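Local coordinates for protein dephospho-CoA kinase (Mycobacterium paratuberculosis, PDB 6N39) that probably catalyses the last step of coenzyme A biosynthesis, the ATP-dependent phosphorylation of the 3'-hydroxyl group of dephospho-CoA, at residues A[25-28]-A[29-33]; A[184-187]-A[188-191]; A[191-194]-A[195-198]; A[36-39]-A[40-43]; A[100-103]-A[104-107]. All blocks are in the same frame, centred on the assembly; numbering follows the deposited sequence.

Interaction 1: residues A[25-28]-A[29-33]; sequences LSSA and FAQCG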
loop_
_atom_site.group_PDB
_atom_site.type_symbol
_atom_site.label_atom_id
_atom_site.label_comp_id
_atom_site.label_asym_id
_atom_site.label_seq_id
_atom_site.Cartn_x
_atom_site.Cartn_y
_atom_site.Cartn_z
ATOM N N LEU A 25 -20.786 3.368 0.647
ATOM C CA LEU A 25 -19.848 2.291 0.950
ATOM C C LEU A 25 -19.305 2.445 2.359
ATOM O O LEU A 25 -19.125 1.458 3.084
ATOM C CB LEU A 25 -18.714 2.272 -0.079
ATOM C CG LEU A 25 -17.553 1.306 0.189
ATOM C CD1 LEU A 25 -18.049 -0.137 0.422
ATOM C CD2 LEU A 25 -16.579 1.328 -0.965
ATOM N N SER A 26 -19.039 3.687 2.757
ATOM C CA SER A 26 -18.663 3.980 4.131
ATOM C C SER A 26 -19.705 3.438 5.113
ATOM O O SER A 26 -19.366 2.791 6.108
ATOM C CB SER A 26 -18.499 5.498 4.271
ATOM O OG SER A 26 -18.214 5.866 5.595
ATOM N N SER A 27 -20.985 3.693 4.842
ATOM C CA SER A 27 -22.032 3.179 5.717
ATOM C C SER A 27 -22.051 1.652 5.724
ATOM O O SER A 27 -22.271 1.039 6.773
ATOM C CB SER A 27 -23.388 3.742 5.293
ATOM O OG SER A 27 -24.441 3.130 6.019
ATOM N N ALA A 28 -21.832 1.024 4.565
ATOM C CA ALA A 28 -21.790 -0.439 4.502
ATOM C C ALA A 28 -20.674 -1.009 5.386
ATOM O O ALA A 28 -20.879 -1.986 6.139
ATOM C CB ALA A 28 -21.613 -0.879 3.046
ATOM N N PHE A 29 -19.489 -0.389 5.335
ATOM C CA PHE A 29 -18.415 -0.841 6.221
ATOM C C PHE A 29 -18.770 -0.580 7.684
ATOM O O PHE A 29 -18.491 -1.415 8.554
ATOM C CB PHE A 29 -17.087 -0.178 5.854
ATOM C CG PHE A 29 -16.436 -0.760 4.628
ATOM C CD1 PHE A 29 -16.369 -2.137 4.443
ATOM C CD2 PHE A 29 -15.891 0.073 3.655
ATOM C CE1 PHE A 29 -15.763 -2.677 3.310
ATOM C CE2 PHE A 29 -15.283 -0.458 2.525
ATOM C CZ PHE A 29 -15.228 -1.829 2.347
ATOM N N ALA A 30 -19.420 0.556 7.974
ATOM C CA ALA A 30 -19.850 0.816 9.351
ATOM C C ALA A 30 -20.825 -0.253 9.835
ATOM O O ALA A 30 -20.849 -0.604 11.021
ATOM C CB ALA A 30 -20.493 2.204 9.462
ATOM N N GLN A 31 -21.661 -0.754 8.932
ATOM C CA GLN A 31 -22.564 -1.840 9.282
ATOM C C GLN A 31 -21.805 -3.133 9.543
ATOM O O GLN A 31 -22.361 -4.053 10.158
ATOM C CB GLN A 31 -23.595 -2.038 8.175
ATOM C CG GLN A 31 -24.575 -0.873 8.064
ATOM C CD GLN A 31 -25.433 -0.955 6.819
ATOM O OE1 GLN A 31 -25.524 0.006 6.048
ATOM N NE2 GLN A 31 -26.064 -2.105 6.610
ATOM N N CYS A 32 -20.568 -3.235 9.069
ATOM C CA CYS A 32 -19.729 -4.360 9.503
ATOM C C CYS A 32 -19.002 -4.127 10.821
ATOM O O CYS A 32 -18.284 -5.031 11.275
ATOM C CB CYS A 32 -18.686 -4.695 8.451
ATOM S SG CYS A 32 -19.428 -5.284 6.957
ATOM N N GLY A 33 -19.136 -2.954 11.432
ATOM C CA GLY A 33 -18.440 -2.649 12.664
ATOM C C GLY A 33 -17.186 -1.796 12.522
ATOM O O GLY A 33 -16.477 -1.606 13.516
#
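Phe29 takes up the side chain of Leu25 one helical turn earlier. The Leu25 methyl CD1 lies over one face of the ring, 4.0 Å from its centroid and 30° off the normal, a CH-pi contact. The closest pair is Leu25 CD1 and Phe29 CE2 at 3.5 Å. Leu25 CG stands anti to the backbone N (chi1 173°), which carries the methyl forward along the helix to the ring. The two residues are also joined through the backbone, Phe29 N donating to Leu25 O. Ala30 N donates to Ser26 O at 2.9 Å, and its CB packs on the Ser27 carbonyl. Leu25 to Ala30 all belong to helix 22-31, which follows the predicted ATP-binding loop of this P-loop kinase. Leu25, Ala28 and Phe29 face helix 187-210 through Ala194, while Ser26 and Ala30 meet Ile36 of strand 35-38. Gln31 N reaches Ser27 O at 2.9 Å. Its extended side chain turns back, bringing CG within 3.3 Å of Ser27 O, and OE1 has a weak contact with Ser27 OG. Cys32 N makes a weak bond to Ala28 O at 3.2 Å, and its SG comes to 3.7 Å from the same Ala28 O. Gly33, with positive phi (100°), ends the helix in a Schellman motif, its N donating to Ala30 O.

Interaction 2: residues A[184-187]-A[188-191]; sequences SGSP and AELV
Ser186 and Glu189 form a capping box at the start of helix 187-210, the helix that follows strand 179-182, the outermost strand of the parallel sheet in this chain. Upstream, Ser184 OG is hydrogen-bonded to Asp182 OD1 and Asp141 N, joining the approach to this helix to another loop. Gly185 precedes the box. Its CA lies 3.3 Å from Glu189 OE1, so the carboxylate sits close against the incoming backbone. Ser186 is the N-cap. Its backbone N donates to Glu189 OE1 at 2.7 Å in a nearly straight bond, with an N-H...O angle of 168°. The N-H meets this oxygen on its anti side, 17° out of the carboxylate plane. In return Ser186 OG accepts from Glu189 N at 3.2 Å. The hydroxyl can do this because chi1 (69°) places it between the backbone N and the carbonyl carbon, turned to the first turn of the helix. OG also lies 3.2 Å from Glu189 OE1, a weak interaction at most. Glu189 CG stands beside its own backbone N, and the chain extends from there back to Ser186. CG itself touches Ser186 OG. Thus the side chain of each residue binds the backbone N of the other. The regular helix bonds begin here too, Leu190 N donating to Ser186 O. Leu190 comes near Ala24 of the predicted ATP-binding loop. Pro187 begins the helix itself. Its carbonyl O accepts from Val191 N at 3.0 Å, and Val191 CG2 rests 3.6 Å from that same Pro187 O.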
loop_
_atom_site.group_PDB
_atom_site.type_symbol
_atom_site.label_atom_id
_atom_site.label_comp_id
_atom_site.label_asym_id
_atom_site.label_seq_id
_atom_site.Cartn_x
_atom_site.Cartn_y
_atom_site.Cartn_z
ATOM N N SER A 184 -22.075 -0.145 -9.515
ATOM C CA SER A 184 -23.033 0.126 -10.581
ATOM C C SER A 184 -24.406 -0.475 -10.316
ATOM O O SER A 184 -25.350 -0.139 -11.036
ATOM C CB SER A 184 -22.511 -0.398 -11.922
ATOM O OG SER A 184 -21.330 0.275 -12.323
ATOM N N GLY A 185 -24.546 -1.340 -9.317
ATOM C CA GLY A 185 -25.776 -2.069 -9.063
ATOM C C GLY A 185 -26.626 -1.459 -7.969
ATOM O O GLY A 185 -26.600 -0.248 -7.727
ATOM N N SER A 186 -27.382 -2.314 -7.286
ATOM C CA SER A 186 -28.342 -1.878 -6.287
ATOM C C SER A 186 -27.651 -1.600 -4.959
ATOM O O SER A 186 -26.512 -2.012 -4.743
ATOM C CB SER A 186 -29.414 -2.946 -6.095
ATOM O OG SER A 186 -28.859 -4.106 -5.476
ATOM N N PRO A 187 -28.320 -0.885 -4.052
ATOM C CA PRO A 187 -27.760 -0.707 -2.699
ATOM C C PRO A 187 -27.522 -2.006 -1.936
ATOM O O PRO A 187 -26.491 -2.140 -1.251
ATOM C CB PRO A 187 -28.821 0.167 -2.017
ATOM C CG PRO A 187 -29.359 1.003 -3.145
ATOM C CD PRO A 187 -29.416 0.065 -4.323
ATOM N N ALA A 188 -28.455 -2.966 -2.018
ATOM C CA ALA A 188 -28.244 -4.249 -1.346
ATOM C C ALA A 188 -27.005 -4.965 -1.887
ATOM O O ALA A 188 -26.272 -5.610 -1.123
ATOM C CB ALA A 188 -29.485 -5.131 -1.490
ATOM N N GLU A 189 -26.741 -4.832 -3.195
ATOM C CA GLU A 189 -25.550 -5.440 -3.785
ATOM C C GLU A 189 -24.279 -4.805 -3.247
ATOM O O GLU A 189 -23.282 -5.500 -3.025
ATOM C CB GLU A 189 -25.588 -5.326 -5.307
ATOM C CG GLU A 189 -26.475 -6.371 -5.952
ATOM C CD GLU A 189 -26.768 -6.072 -7.410
ATOM O OE1 GLU A 189 -26.792 -4.883 -7.787
ATOM O OE2 GLU A 189 -26.973 -7.032 -8.179
ATOM N N LEU A 190 -24.295 -3.485 -3.033
ATOM C CA LEU A 190 -23.143 -2.819 -2.439
ATOM C C LEU A 190 -22.905 -3.307 -1.016
ATOM O O LEU A 190 -21.763 -3.575 -0.628
ATOM C CB LEU A 190 -23.340 -1.298 -2.465
ATOM C CG LEU A 190 -22.225 -0.427 -1.866
ATOM C CD1 LEU A 190 -20.896 -0.603 -2.596
ATOM C CD2 LEU A 190 -22.631 1.046 -1.857
ATOM N N VAL A 191 -23.970 -3.410 -0.210
ATOM C CA VAL A 191 -23.796 -3.900 1.161
ATOM C C VAL A 191 -23.181 -5.299 1.149
ATOM O O VAL A 191 -22.269 -5.609 1.934
ATOM C CB VAL A 191 -25.140 -3.870 1.917
ATOM C CG1 VAL A 191 -25.086 -4.723 3.201
ATOM C CG2 VAL A 191 -25.569 -2.408 2.230
#

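Interaction 3: residues A[191-194]-A[195-198]; sequences VQRA and QQVW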
loop_
_atom_site.group_PDB
_atom_site.type_symbol
_atom_site.label_atom_id
_atom_site.label_comp_id
_atom_site.label_asym_id
_atom_site.label_seq_id
_atom_site.Cartn_x
_atom_site.Cartn_y
_atom_site.Cartn_z
ATOM N N VAL A 191 -23.970 -3.410 -0.210
ATOM C CA VAL A 191 -23.796 -3.900 1.161
ATOM C C VAL A 191 -23.181 -5.299 1.149
ATOM O O VAL A 191 -22.269 -5.609 1.934
ATOM C CB VAL A 191 -25.140 -3.870 1.917
ATOM C CG1 VAL A 191 -25.086 -4.723 3.201
ATOM C CG2 VAL A 191 -25.569 -2.408 2.230
ATOM N N GLN A 192 -23.677 -6.163 0.260
ATOM C CA GLN A 192 -23.149 -7.522 0.155
ATOM C C GLN A 192 -21.677 -7.518 -0.253
ATOM O O GLN A 192 -20.854 -8.246 0.317
ATOM C CB GLN A 192 -23.982 -8.311 -0.852
ATOM C CG GLN A 192 -23.557 -9.777 -1.011
ATOM C CD GLN A 192 -24.405 -10.484 -2.040
ATOM O OE1 GLN A 192 -24.837 -9.870 -3.018
ATOM N NE2 GLN A 192 -24.651 -11.776 -1.834
ATOM N N ARG A 193 -21.330 -6.708 -1.258
ATOM C CA ARG A 193 -19.947 -6.650 -1.724
ATOM C C ARG A 193 -19.019 -6.144 -0.624
ATOM O O ARG A 193 -17.923 -6.693 -0.412
ATOM C CB ARG A 193 -19.870 -5.753 -2.963
ATOM C CG ARG A 193 -18.505 -5.696 -3.612
ATOM C CD ARG A 193 -18.184 -6.999 -4.338
ATOM N NE ARG A 193 -16.798 -7.007 -4.806
ATOM C CZ ARG A 193 -15.832 -7.745 -4.267
ATOM N NH1 ARG A 193 -16.101 -8.550 -3.247
ATOM N NH2 ARG A 193 -14.597 -7.689 -4.751
ATOM N N ALA A 194 -19.446 -5.101 0.096
ATOM C CA ALA A 194 -18.634 -4.570 1.186
ATOM C C ALA A 194 -18.429 -5.615 2.280
ATOM O O ALA A 194 -17.323 -5.752 2.820
ATOM C CB ALA A 194 -19.278 -3.306 1.761
ATOM N N GLN A 195 -19.478 -6.376 2.615
ATOM C CA GLN A 195 -19.311 -7.401 3.638
ATOM C C GLN A 195 -18.410 -8.536 3.161
ATOM O O GLN A 195 -17.724 -9.171 3.969
ATOM C CB GLN A 195 -20.658 -7.979 4.062
ATOM C CG GLN A 195 -20.537 -8.838 5.311
ATOM C CD GLN A 195 -21.844 -9.474 5.701
ATOM O OE1 GLN A 195 -22.376 -10.320 4.977
ATOM N NE2 GLN A 195 -22.375 -9.076 6.850
ATOM N N GLN A 196 -18.430 -8.829 1.868
ATOM C CA GLN A 196 -17.522 -9.823 1.305
ATOM C C GLN A 196 -16.065 -9.395 1.496
ATOM O O GLN A 196 -15.209 -10.189 1.906
ATOM C CB GLN A 196 -17.858 -9.974 -0.174
ATOM C CG GLN A 196 -17.735 -11.292 -0.809
ATOM C CD GLN A 196 -18.481 -11.277 -2.136
ATOM O OE1 GLN A 196 -17.904 -10.968 -3.180
ATOM N NE2 GLN A 196 -19.784 -11.564 -2.088
ATOM N N VAL A 197 -15.772 -8.138 1.185
ATOM C CA VAL A 197 -14.420 -7.612 1.380
ATOM C C VAL A 197 -14.062 -7.584 2.863
ATOM O O VAL A 197 -12.932 -7.912 3.253
ATOM C CB VAL A 197 -14.306 -6.219 0.739
ATOM C CG1 VAL A 197 -13.091 -5.483 1.271
ATOM C CG2 VAL A 197 -14.252 -6.356 -0.778
ATOM N N TRP A 198 -15.025 -7.219 3.709
ATOM C CA TRP A 198 -14.831 -7.245 5.156
ATOM C C TRP A 198 -14.427 -8.633 5.640
ATOM O O TRP A 198 -13.402 -8.798 6.308
ATOM C CB TRP A 198 -16.115 -6.795 5.856
ATOM C CG TRP A 198 -15.935 -6.626 7.326
ATOM C CD1 TRP A 198 -16.271 -7.506 8.304
ATOM C CD2 TRP A 198 -15.328 -5.511 7.980
ATOM N NE1 TRP A 198 -15.940 -6.997 9.537
ATOM C CE2 TRP A 198 -15.347 -5.777 9.361
ATOM C CE3 TRP A 198 -14.769 -4.313 7.528
ATOM C CZ2 TRP A 198 -14.846 -4.881 10.299
ATOM C CZ3 TRP A 198 -14.273 -3.425 8.455
ATOM C CH2 TRP A 198 -14.312 -3.715 9.826
HETATM O O HOH W 1 -21.465 -10.705 1.818
#
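Arg193 reaches along helix 187-210 to Gln196 and Val197, three and four residues ahead on the same alpha-helix. Its CB starts out away from the 195-198 turn. CG stands anti to the backbone N (chi1 -175°), and a bend at chi2 (73°) turns the rest of the chain back toward that turn. CD then passes 4.1 Å from Gln196 OE1. The guanidinium approaches the Gln196 amide at OE1, the two planes turned 40° apart. Arg193 CZ is 4.0 Å from Gln196 OE1 and 4.1 Å from Val197 CG2. At the tip, NH1 is 3.0 Å from Gln196 OE1, which stands obliquely to the group. The Val197 methyl CG2 covers one guanidinium face, 3.8 Å from NH1. Gln196 CB lies at its edge, in plane. An apolar branch and a polar amide thus both border one charged group. The backbone bonds are regular, with Val197 N donating to Arg193 O at 3.0 Å and Trp198 N to Ala194 O. Trp198 packs on Cys32 just beyond helix 22-31, while Arg193 touches Leu181 and Val197 touches Ile179 of the edge strand 179-182. On the exposed side, a water gives a hydrogen to Gln192 O at 2.9 Å. The oxygen of that water lies 3.3 Å from Gln195 OE1, to which it donates in a weaker bond.

Interaction 4: residues A[36-39]-A[40-43]; sequences IVDG and DVIA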
loop_
_atom_site.group_PDB
_atom_site.type_symbol
_atom_site.label_atom_id
_atom_site.label_comp_id
_atom_site.label_asym_id
_atom_site.label_seq_id
_atom_site.Cartn_x
_atom_site.Cartn_y
_atom_site.Cartn_z
ATOM N N ILE A 36 -15.717 4.926 11.242
ATOM C CA ILE A 36 -15.665 5.853 10.110
ATOM C C ILE A 36 -15.112 7.201 10.570
ATOM O O ILE A 36 -15.732 7.883 11.392
ATOM C CB ILE A 36 -17.056 6.050 9.480
ATOM C CG1 ILE A 36 -17.702 4.703 9.098
ATOM C CG2 ILE A 36 -16.951 7.022 8.293
ATOM C CD1 ILE A 36 -16.780 3.737 8.354
ATOM N N VAL A 37 -13.983 7.627 10.002
ATOM C CA VAL A 37 -13.467 8.975 10.207
ATOM C C VAL A 37 -13.693 9.756 8.918
ATOM O O VAL A 37 -13.032 9.512 7.901
ATOM C CB VAL A 37 -11.986 8.971 10.615
ATOM C CG1 VAL A 37 -11.462 10.400 10.719
ATOM C CG2 VAL A 37 -11.827 8.255 11.939
ATOM N N ASP A 38 -14.614 10.715 8.962
ATOM C CA ASP A 38 -15.001 11.508 7.797
ATOM C C ASP A 38 -14.604 12.957 8.068
ATOM O O ASP A 38 -15.281 13.666 8.822
ATOM C CB ASP A 38 -16.499 11.352 7.531
ATOM C CG ASP A 38 -16.946 12.003 6.226
ATOM O OD1 ASP A 38 -16.438 13.084 5.878
ATOM O OD2 ASP A 38 -17.828 11.426 5.557
ATOM N N GLY A 39 -13.509 13.398 7.445
ATOM C CA GLY A 39 -12.974 14.718 7.739
ATOM C C GLY A 39 -13.947 15.844 7.433
ATOM O O GLY A 39 -14.008 16.838 8.162
ATOM N N ASP A 40 -14.719 15.709 6.353
ATOM C CA ASP A 40 -15.668 16.767 6.009
ATOM C C ASP A 40 -16.797 16.841 7.027
ATOM O O ASP A 40 -17.224 17.935 7.416
ATOM C CB ASP A 40 -16.225 16.543 4.603
ATOM C CG ASP A 40 -15.186 16.772 3.519
ATOM O OD1 ASP A 40 -14.079 17.264 3.832
ATOM O OD2 ASP A 40 -15.480 16.456 2.347
ATOM N N VAL A 41 -17.271 15.685 7.490
ATOM C CA VAL A 41 -18.310 15.657 8.515
ATOM C C VAL A 41 -17.814 16.322 9.791
ATOM O O VAL A 41 -18.513 17.134 10.405
ATOM C CB VAL A 41 -18.756 14.210 8.777
ATOM C CG1 VAL A 41 -19.584 14.123 10.060
ATOM C CG2 VAL A 41 -19.540 13.693 7.587
ATOM N N ILE A 42 -16.592 15.987 10.204
ATOM C CA ILE A 42 -16.053 16.529 11.445
ATOM C C ILE A 42 -15.816 18.029 11.316
ATOM O O ILE A 42 -16.055 18.798 12.260
ATOM C CB ILE A 42 -14.776 15.753 11.821
ATOM C CG1 ILE A 42 -15.144 14.297 12.131
ATOM C CG2 ILE A 42 -14.060 16.415 12.985
ATOM C CD1 ILE A 42 -13.981 13.319 12.091
ATOM N N ALA A 43 -15.368 18.474 10.137
ATOM C CA ALA A 43 -15.181 19.899 9.894
ATOM C C ALA A 43 -16.500 20.651 9.978
ATOM O O ALA A 43 -16.554 21.756 10.533
ATOM C CB ALA A 43 -14.527 20.123 8.530
#
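Asp38 lays its carboxylate against Val41, the two side chains crossing at about a right angle. Val41 CG2 is 3.4 Å from Asp38 CG and close to OD2. Asp38 is the N-cap of helix 39-45. Its CG stands anti to the backbone N (chi1 -173°), which swings OD1 over the opening turn. There OD1 accepts from Val41 N at 3.2 Å, with an N-H...O angle of 165°. The N-H comes from above the carboxylate plane, 58° out of it. A second, weak bond reaches the same OD1 from Asp40 N. Two N-H groups of the first turn thus share one carboxylate oxygen. The Asp38 carbonyl O takes Ile42 N at 3.0 Å, and Ile42 CD1 lies 3.5 Å from that same Asp38 O. Farther back, Val37 CG1 and Ile42 CD1 make a looser apolar contact at 4.1 Å. The Asp38 side chain also lies near Ser23 of the predicted ATP-binding loop. Strand 35-38 is an edge of the parallel sheet, and Val37 pairs with strand 115-119. Ile42 packs on Val99, Arg102 and Ile106 of helix 87-109, and Val37 on Arg103 of the same helix.

Interaction 5: residues A[100-103]-A[104-107]; sequences GARR and AEII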
loop_
_atom_site.group_PDB
_atom_site.type_symbol
_atom_site.label_atom_id
_atom_site.label_comp_id
_atom_site.label_asym_id
_atom_site.label_seq_id
_atom_site.Cartn_x
_atom_site.Cartn_y
_atom_site.Cartn_z
ATOM N N GLY A 100 -8.538 17.876 14.325
ATOM C CA GLY A 100 -7.584 16.911 14.855
ATOM C C GLY A 100 -7.973 16.407 16.231
ATOM O O GLY A 100 -7.902 15.205 16.512
ATOM N N ALA A 101 -8.407 17.318 17.105
ATOM C CA ALA A 101 -8.839 16.912 18.437
ATOM C C ALA A 101 -10.036 15.976 18.364
ATOM O O ALA A 101 -10.080 14.960 19.071
ATOM C CB ALA A 101 -9.170 18.138 19.287
ATOM N N ARG A 102 -11.020 16.301 17.518
ATOM C CA ARG A 102 -12.198 15.443 17.411
ATOM C C ARG A 102 -11.830 14.060 16.879
ATOM O O ARG A 102 -12.318 13.040 17.380
ATOM C CB ARG A 102 -13.246 16.097 16.513
ATOM C CG ARG A 102 -14.504 15.269 16.348
ATOM C CD ARG A 102 -15.196 15.102 17.685
ATOM N NE ARG A 102 -16.143 13.995 17.672
ATOM C CZ ARG A 102 -16.531 13.343 18.763
ATOM N NH1 ARG A 102 -16.045 13.692 19.946
ATOM N NH2 ARG A 102 -17.396 12.340 18.672
ATOM N N ARG A 103 -10.990 14.008 15.846
ATOM C CA ARG A 103 -10.553 12.725 15.309
ATOM C C ARG A 103 -9.862 11.888 16.387
ATOM O O ARG A 103 -10.145 10.691 16.544
ATOM C CB ARG A 103 -9.628 12.981 14.124
ATOM C CG ARG A 103 -9.075 11.749 13.474
ATOM C CD ARG A 103 -8.174 12.129 12.314
ATOM N NE ARG A 103 -7.534 10.956 11.736
ATOM C CZ ARG A 103 -6.555 10.276 12.328
ATOM N NH1 ARG A 103 -6.107 10.650 13.523
ATOM N NH2 ARG A 103 -6.021 9.219 11.726
ATOM N N ALA A 104 -8.965 12.517 17.157
ATOM C CA ALA A 104 -8.260 11.796 18.213
ATOM C C ALA A 104 -9.230 11.284 19.273
ATOM O O ALA A 104 -9.071 10.168 19.791
ATOM C CB ALA A 104 -7.194 12.705 18.840
ATOM N N GLU A 105 -10.245 12.084 19.606
ATOM C CA GLU A 105 -11.236 11.656 20.582
ATOM C C GLU A 105 -12.001 10.442 20.075
ATOM O O GLU A 105 -12.150 9.441 20.792
ATOM C CB GLU A 105 -12.192 12.804 20.888
ATOM C CG GLU A 105 -13.165 12.517 22.009
ATOM C CD GLU A 105 -13.951 13.749 22.414
ATOM O OE1 GLU A 105 -14.515 14.422 21.521
ATOM O OE2 GLU A 105 -13.992 14.056 23.628
ATOM N N ILE A 106 -12.500 10.524 18.835
ATOM C CA ILE A 106 -13.168 9.388 18.197
ATOM C C ILE A 106 -12.323 8.130 18.339
ATOM O O ILE A 106 -12.806 7.081 18.778
ATOM C CB ILE A 106 -13.458 9.693 16.715
ATOM C CG1 ILE A 106 -14.531 10.778 16.595
ATOM C CG2 ILE A 106 -13.881 8.416 15.968
ATOM C CD1 ILE A 106 -14.949 11.058 15.177
ATOM N N ILE A 107 -11.037 8.230 17.988
ATOM C CA ILE A 107 -10.185 7.046 18.024
ATOM C C ILE A 107 -9.995 6.550 19.453
ATOM O O ILE A 107 -9.864 5.341 19.684
ATOM C CB ILE A 107 -8.849 7.342 17.322
ATOM C CG1 ILE A 107 -9.038 7.261 15.805
ATOM C CG2 ILE A 107 -7.745 6.374 17.779
ATOM C CD1 ILE A 107 -7.893 7.863 15.038
#
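Arg102 packs on Ile106, and Arg103 on Ile107, each one turn ahead along helix 87-109, but the two arginines have different chain shapes. Both have CG anti to the backbone N. Arg102 then bends at chi2 (63°), which turns its guanidinium over Ile106 and toward Glu105. Ile106 CG1 lies over one face of the group, 3.8 Å from Arg102 NE, and the two side chains cross at about a right angle. Ile106 CG1 stands beside its own backbone N, anti to the carbonyl carbon, and this brings it within 3.3 Å of Arg102 O. Glu105 is extended toward the Arg102 guanidinium. The two form a salt bridge, but NH1 and OE1 are too close in the model, so how the groups meet is doubtful. Arg103 stays extended from CG to NE. It lies alongside Ile107, both pointing the same way. A late turn at chi4 (-72°) sets the guanidinium face against the methyl Ile107 CD1, which is 3.6 Å from Arg103 NH1. The far end of the group is held elsewhere, since Arg103 NH2 makes a salt bridge to Glu118 of strand 115-119. Backbone bonds underlie both pairs. Ile106 N donates to Arg102 O at 2.9 Å and an almost straight 178°, and Ile107 N donates to Arg103 O at 3.0 Å. Ile106 also touches Val35 of strand 35-38. Such i to i+3 and i to i+4 pairings are typical of an alpha-helix, here one that packs on strands 35-38 and 115-119 of the parallel sheet of a P-loop kinase.

All five contacts lie in the kinase part, around its five-stranded parallel sheet. Along the sequence they run 1, 4, 5, 2, 3. Interactions 2 and 3 share Val191 and lie on helix 187-210, their centres about 10 Å apart. That helix packs against helix 22-31 of interaction 1, whose centre is about 9 Å from that of interaction 3. Interaction 1 also touches interaction 4, which opens helix 39-45 after the edge strand 35-38. Interaction 4 meets interaction 5 on helix 87-109, about 10 Å between centres. Interactions 2 and 5 are the farthest apart, about 31 Å between centres. Helix 22-31, after the predicted ATP-binding loop, is thus linked with three other helices around the sheet.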